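Local structure of SusD superfamily protein (Bacteroides fragilis NCTC 9343, 3NQP) at residues N259-E264 against A268-E273; D376-R381 against I447-R452. The protein probably binds glycans at the outer membrane as a SusD-type lipoprotein, though its own ligand is not established. All blocks are in the same frame, centred on the assembly; numbering follows the deposited sequence.

Contact 1: N259-E264 against A268-E273; sequences NKANDE and AIRFLE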
loop_
_atom_site.group_PDB
_atom_site.type_symbol
_atom_site.label_atom_id
_atom_site.label_comp_id
_atom_site.label_asym_id
_atom_site.label_seq_id
_atom_site.Cartn_x
_atom_site.Cartn_y
_atom_site.Cartn_z
ATOM N N ASN A 259 4.475 19.820 -0.183
ATOM C CA ASN A 259 3.078 19.976 -0.616
ATOM C C ASN A 259 2.170 18.948 0.075
ATOM O O ASN A 259 1.239 18.413 -0.514
ATOM C CB ASN A 259 2.985 19.859 -2.156
ATOM C CG ASN A 259 1.589 20.215 -2.672
ATOM O OD1 ASN A 259 0.958 21.088 -2.122
ATOM N ND2 ASN A 259 1.091 19.498 -3.678
ATOM N N LYS A 260 2.450 18.663 1.335
ATOM C CA LYS A 260 1.772 17.587 2.052
ATOM C C LYS A 260 0.322 17.886 2.295
ATOM O O LYS A 260 -0.093 19.036 2.291
ATOM C CB LYS A 260 2.456 17.309 3.417
ATOM C CG LYS A 260 3.840 16.726 3.252
ATOM C CD LYS A 260 4.483 16.416 4.607
ATOM C CE LYS A 260 5.869 15.745 4.442
ATOM N NZ LYS A 260 6.208 15.189 5.813
ATOM N N ALA A 261 -0.437 16.838 2.507
ATOM C CA ALA A 261 -1.888 16.939 2.793
ATOM C C ALA A 261 -2.628 17.735 1.725
ATOM O O ALA A 261 -3.592 18.441 1.996
ATOM C CB ALA A 261 -2.107 17.541 4.188
ATOM N N ASN A 262 -2.186 17.575 0.490
ATOM C CA ASN A 262 -2.851 18.202 -0.670
ATOM C C ASN A 262 -4.192 17.553 -1.019
ATOM O O ASN A 262 -4.606 16.545 -0.434
ATOM C CB ASN A 262 -1.914 18.168 -1.851
ATOM C CG ASN A 262 -1.531 16.763 -2.231
ATOM O OD1 ASN A 262 -2.379 16.017 -2.746
ATOM N ND2 ASN A 262 -0.246 16.372 -1.982
ATOM N N ASP A 263 -4.884 18.146 -1.979
ATOM C CA ASP A 263 -6.281 17.793 -2.275
ATOM C C ASP A 263 -6.481 16.380 -2.877
ATOM O O ASP A 263 -7.591 15.906 -2.950
ATOM C CB ASP A 263 -6.903 18.867 -3.232
ATOM C CG ASP A 263 -7.200 20.188 -2.522
ATOM O OD1 ASP A 263 -7.046 20.266 -1.289
ATOM O OD2 ASP A 263 -7.595 21.132 -3.205
ATOM N N GLU A 264 -5.422 15.730 -3.335
ATOM C CA GLU A 264 -5.535 14.354 -3.867
ATOM C C GLU A 264 -5.486 13.342 -2.750
ATOM O O GLU A 264 -5.903 12.207 -2.909
ATOM C CB GLU A 264 -4.375 14.100 -4.827
ATOM C CG GLU A 264 -4.448 12.777 -5.555
ATOM C CD GLU A 264 -3.496 12.706 -6.751
ATOM O OE1 GLU A 264 -3.365 13.716 -7.514
ATOM O OE2 GLU A 264 -2.940 11.618 -6.989
ATOM N N ALA A 268 -2.724 9.973 4.912
ATOM C CA ALA A 268 -1.296 9.693 4.829
ATOM C C ALA A 268 -0.698 9.610 6.245
ATOM O O ALA A 268 -1.218 10.251 7.163
ATOM C CB ALA A 268 -0.577 10.834 4.048
ATOM N N ILE A 269 0.382 8.822 6.373
ATOM C CA ILE A 269 1.213 8.742 7.552
ATOM C C ILE A 269 2.241 9.893 7.512
ATOM O O ILE A 269 3.001 10.010 6.568
ATOM C CB ILE A 269 1.977 7.407 7.596
ATOM C CG1 ILE A 269 1.002 6.211 7.731
ATOM C CG2 ILE A 269 3.051 7.405 8.691
ATOM C CD1 ILE A 269 0.151 6.202 9.002
ATOM N N ARG A 270 2.253 10.708 8.547
ATOM C CA ARG A 270 3.168 11.862 8.686
ATOM C C ARG A 270 4.548 11.468 9.199
ATOM O O ARG A 270 4.690 10.926 10.303
ATOM C CB ARG A 270 2.524 12.908 9.626
ATOM C CG ARG A 270 3.352 14.208 9.908
ATOM C CD ARG A 270 3.803 14.926 8.608
ATOM N NE ARG A 270 2.741 15.186 7.628
ATOM C CZ ARG A 270 1.879 16.188 7.684
ATOM N NH1 ARG A 270 1.896 17.060 8.699
ATOM N NH2 ARG A 270 0.955 16.289 6.749
ATOM N N PHE A 271 5.568 11.728 8.370
ATOM C CA PHE A 271 6.954 11.659 8.785
ATOM C C PHE A 271 7.389 13.125 8.888
ATOM O O PHE A 271 6.935 13.953 8.112
ATOM C CB PHE A 271 7.792 10.813 7.790
ATOM C CG PHE A 271 7.560 9.310 7.960
ATOM C CD1 PHE A 271 8.119 8.618 9.041
ATOM C CD2 PHE A 271 6.741 8.621 7.109
ATOM C CE1 PHE A 271 7.871 7.270 9.241
ATOM C CE2 PHE A 271 6.469 7.296 7.298
ATOM C CZ PHE A 271 7.042 6.598 8.371
ATOM N N LEU A 272 8.195 13.447 9.896
ATOM C CA LEU A 272 8.518 14.841 10.240
ATOM C C LEU A 272 9.976 14.916 10.661
ATOM O O LEU A 272 10.398 14.173 11.538
ATOM C CB LEU A 272 7.609 15.322 11.383
ATOM C CG LEU A 272 7.716 16.747 11.942
ATOM C CD1 LEU A 272 7.394 17.807 10.854
ATOM C CD2 LEU A 272 6.811 16.917 13.178
ATOM N N GLU A 273 10.757 15.745 9.976
ATOM C CA GLU A 273 12.148 15.984 10.369
ATOM C C GLU A 273 12.241 16.254 11.865
ATOM O O GLU A 273 11.418 16.951 12.440
ATOM C CB GLU A 273 12.747 17.142 9.591
ATOM C CG GLU A 273 14.210 17.412 9.893
ATOM C CD GLU A 273 14.793 18.506 9.012
ATOM O OE1 GLU A 273 14.085 19.068 8.163
ATOM O OE2 GLU A 273 15.979 18.772 9.146
#
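K260 lays its aliphatic chain over one face of the R270 guanidinium. K260 CD is 3.7 Å from R270 NE and 4.0 Å from R270 CZ, while K260 CB lies 3.8 Å from R270 NH2. The lysine runs slantwise over the arginine. Beyond CG it is fully extended, which carries its ammonium past the guanidinium to the backbone of F271. There K260 NZ sits 2.7 Å from F271 O, but the angle is too poor for a hydrogen bond. R270 reaches back by folding: CG is anti to the backbone N (chi1 180°), and the chain then bends at chi2 and chi3. A261 CB closes in at the guanidinium edge, 4.2 Å from R270 NH2. K260 NZ and R270 NE come within 3.9 Å of each other, and both bind D376: its OD1 takes the lysine and its OD2 the arginine, each as a salt bridge. The one carboxylate thus holds both cations side by side. C374 O accepts a further hydrogen bond from K260 NZ. In the fold, this contact joins the loop after helix 251-255 to the end of strand 265-269 and the chain that follows. N262 shapes that loop. Its ND2 donates to N259 O, and its OD1 accepts from E264 N at 3.1 Å in an Asx turn. E264, just before the strand, forms a salt bridge with R412.

Contact 2: D376-R381 against I447-R452; sequences DYIFYR and IQEGQR
R381 and E449 form a two-pronged salt bridge, in which NE and NH2 each meet one carboxylate oxygen. R381 NE donates to E449 OE2 at 2.9 Å, and R381 NH2 donates to E449 OE1 at 2.8 Å. Both bonds are nearly straight, and both oxygens use their syn lone pairs. The guanidinium and carboxylate planes are 13° apart, so the salt bridge is almost flat. R381 reaches out straight, with chi2 and chi3 near 180°, which brings its guanidinium to the carboxylate with the two chains about at right angles. Two waters add to the join. Water 1 bridges I378 O and E449 OE2, 2.7 Å from the latter; water 2 links F379 O with E449 O. Q451 NE2 makes a weak bond back to E449 O. Direct packing between the segments is slight: I378 CB lies 4.1 Å from E449 OE2, and F255 of helix 251-255 touches I378, R381 and E449. The strand carrying I378 has a classic beta bulge, where F379 and Y380 both face F267. R381 is the N-cap residue of helix 382-396. Its NH1 also forms salt bridges with E445 and E264, while K360 pairs with E449 OE1. This alternating charge network probably keeps both R381 and E449 ionised despite their partly or fully buried setting.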
loop_
_atom_site.group_PDB
_atom_site.type_symbol
_atom_site.label_atom_id
_atom_site.label_comp_id
_atom_site.label_asym_id
_atom_site.label_seq_id
_atom_site.Cartn_x
_atom_site.Cartn_y
_atom_site.Cartn_z
ATOM N N ASP A 376 5.744 11.642 3.288
ATOM C CA ASP A 376 4.646 10.997 4.028
ATOM C C ASP A 376 4.289 9.686 3.343
ATOM O O ASP A 376 4.464 9.543 2.116
ATOM C CB ASP A 376 3.393 11.882 4.048
ATOM C CG ASP A 376 3.442 13.004 5.109
ATOM O OD1 ASP A 376 4.454 13.111 5.848
ATOM O OD2 ASP A 376 2.431 13.779 5.172
ATOM N N TYR A 377 3.820 8.709 4.123
ATOM C CA TYR A 377 3.375 7.434 3.529
ATOM C C TYR A 377 1.862 7.491 3.224
ATOM O O TYR A 377 1.029 7.371 4.134
ATOM C CB TYR A 377 3.764 6.249 4.462
ATOM C CG TYR A 377 4.999 5.493 4.012
ATOM C CD1 TYR A 377 6.175 6.161 3.683
ATOM C CD2 TYR A 377 4.973 4.121 3.824
ATOM C CE1 TYR A 377 7.280 5.472 3.248
ATOM C CE2 TYR A 377 6.066 3.442 3.351
ATOM C CZ TYR A 377 7.208 4.100 3.064
ATOM O OH TYR A 377 8.268 3.388 2.562
ATOM N N ILE A 378 1.508 7.698 1.955
ATOM C CA ILE A 378 0.086 7.874 1.572
ATOM C C ILE A 378 -0.520 6.495 1.539
ATOM O O ILE A 378 0.044 5.612 0.880
ATOM C CB ILE A 378 -0.048 8.510 0.160
ATOM C CG1 ILE A 378 0.683 9.857 0.148
ATOM C CG2 ILE A 378 -1.558 8.559 -0.260
ATOM C CD1 ILE A 378 0.878 10.540 -1.200
ATOM N N PHE A 379 -1.612 6.290 2.282
ATOM C CA PHE A 379 -2.362 5.054 2.259
ATOM C C PHE A 379 -3.522 5.128 1.264
ATOM O O PHE A 379 -3.757 4.167 0.563
ATOM C CB PHE A 379 -2.916 4.723 3.656
ATOM C CG PHE A 379 -1.896 4.208 4.621
ATOM C CD1 PHE A 379 -0.557 4.083 4.293
ATOM C CD2 PHE A 379 -2.301 3.872 5.893
ATOM C CE1 PHE A 379 0.353 3.578 5.224
ATOM C CE2 PHE A 379 -1.407 3.363 6.817
ATOM C CZ PHE A 379 -0.095 3.215 6.496
ATOM N N TYR A 380 -4.247 6.249 1.210
ATOM C CA TYR A 380 -5.314 6.422 0.212
ATOM C C TYR A 380 -5.185 7.786 -0.448
ATOM O O TYR A 380 -5.094 8.775 0.269
ATOM C CB TYR A 380 -6.688 6.355 0.833
ATOM C CG TYR A 380 -6.990 5.070 1.505
ATOM C CD1 TYR A 380 -7.119 3.895 0.747
ATOM C CD2 TYR A 380 -7.109 4.981 2.880
ATOM C CE1 TYR A 380 -7.391 2.709 1.313
ATOM C CE2 TYR A 380 -7.395 3.738 3.483
ATOM C CZ TYR A 380 -7.523 2.604 2.685
ATOM O OH TYR A 380 -7.815 1.353 3.203
ATOM N N ARG A 381 -5.179 7.815 -1.784
ATOM C CA ARG A 381 -5.329 9.077 -2.541
ATOM C C ARG A 381 -6.291 8.871 -3.743
ATOM O O ARG A 381 -6.694 7.743 -4.050
ATOM C CB ARG A 381 -3.963 9.595 -2.960
ATOM C CG ARG A 381 -3.149 8.666 -3.753
ATOM C CD ARG A 381 -1.841 9.325 -4.181
ATOM N NE ARG A 381 -1.001 8.398 -4.920
ATOM C CZ ARG A 381 -0.939 8.275 -6.256
ATOM N NH1 ARG A 381 -1.660 9.014 -7.089
ATOM N NH2 ARG A 381 -0.126 7.380 -6.773
ATOM N N ILE A 447 3.725 2.548 -7.579
ATOM C CA ILE A 447 5.069 2.103 -7.203
ATOM C C ILE A 447 5.393 2.630 -5.806
ATOM O O ILE A 447 5.297 3.825 -5.542
ATOM C CB ILE A 447 6.124 2.541 -8.250
ATOM C CG1 ILE A 447 5.939 1.710 -9.542
ATOM C CG2 ILE A 447 7.569 2.328 -7.704
ATOM C CD1 ILE A 447 6.818 2.095 -10.688
ATOM N N GLN A 448 5.724 1.700 -4.907
ATOM C CA GLN A 448 6.145 2.002 -3.567
ATOM C C GLN A 448 4.974 2.470 -2.688
ATOM O O GLN A 448 5.202 3.114 -1.692
ATOM C CB GLN A 448 7.277 3.035 -3.555
ATOM C CG GLN A 448 8.170 2.931 -2.342
ATOM C CD GLN A 448 9.216 4.008 -2.311
ATOM O OE1 GLN A 448 8.893 5.190 -2.196
ATOM N NE2 GLN A 448 10.493 3.598 -2.368
ATOM N N GLU A 449 3.747 2.131 -3.104
ATOM C CA GLU A 449 2.499 2.508 -2.418
ATOM C C GLU A 449 1.635 1.273 -2.086
ATOM O O GLU A 449 0.476 1.400 -1.711
ATOM C CB GLU A 449 1.741 3.539 -3.246
ATOM C CG GLU A 449 2.287 4.942 -3.179
ATOM C CD GLU A 449 1.430 5.885 -3.965
ATOM O OE1 GLU A 449 1.658 5.969 -5.222
ATOM O OE2 GLU A 449 0.512 6.510 -3.343
ATOM N N GLY A 450 2.238 0.088 -2.134
ATOM C CA GLY A 450 1.720 -1.063 -1.393
ATOM C C GLY A 450 0.482 -1.750 -1.964
ATOM O O GLY A 450 -0.345 -2.275 -1.208
ATOM N N GLN A 451 0.336 -1.740 -3.283
ATOM C CA GLN A 451 -0.831 -2.350 -3.887
ATOM C C GLN A 451 -0.648 -3.718 -4.593
ATOM O O GLN A 451 -1.595 -4.551 -4.617
ATOM C CB GLN A 451 -1.435 -1.387 -4.891
ATOM C CG GLN A 451 -1.853 -0.027 -4.312
ATOM C CD GLN A 451 -2.932 -0.143 -3.287
ATOM O OE1 GLN A 451 -4.037 -0.630 -3.558
ATOM N NE2 GLN A 451 -2.611 0.273 -2.057
ATOM N N ARG A 452 0.507 -3.930 -5.211
ATOM C CA ARG A 452 0.588 -5.010 -6.180
ATOM C C ARG A 452 0.313 -6.407 -5.613
ATOM O O ARG A 452 -0.374 -7.226 -6.261
ATOM C CB ARG A 452 1.904 -5.032 -6.957
ATOM C CG ARG A 452 1.789 -5.999 -8.157
ATOM C CD ARG A 452 2.932 -5.837 -9.171
ATOM N NE ARG A 452 2.412 -5.996 -10.514
ATOM C CZ ARG A 452 2.439 -7.092 -11.255
ATOM N NH1 ARG A 452 3.092 -8.188 -10.877
ATOM N NH2 ARG A 452 1.870 -7.050 -12.448
HETATM O O HOH W 1 -1.138 5.242 -1.695
HETATM O O HOH W 2 -1.567 2.553 -0.202
#

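How the contacts relate
The centres of the two contacts lie 12 Å apart, and the contacts touch. Both segments of contact 1 precede those of contact 2 in the sequence. Both contacts reach the same two-stranded antiparallel sheet, with strand 265-269 in contact 1 and strand 377-381 in contact 2. I269 N and Y377 O probably share a hydrogen bond, and I269 CG1 packs on F379 CZ. Charged pairs at both ends of segment 376-381 join the two contacts. The loop 447-452, between helices 431-445 and 452-458, is thereby joined through this small sheet to the loop 259-264 in a largely helical protein.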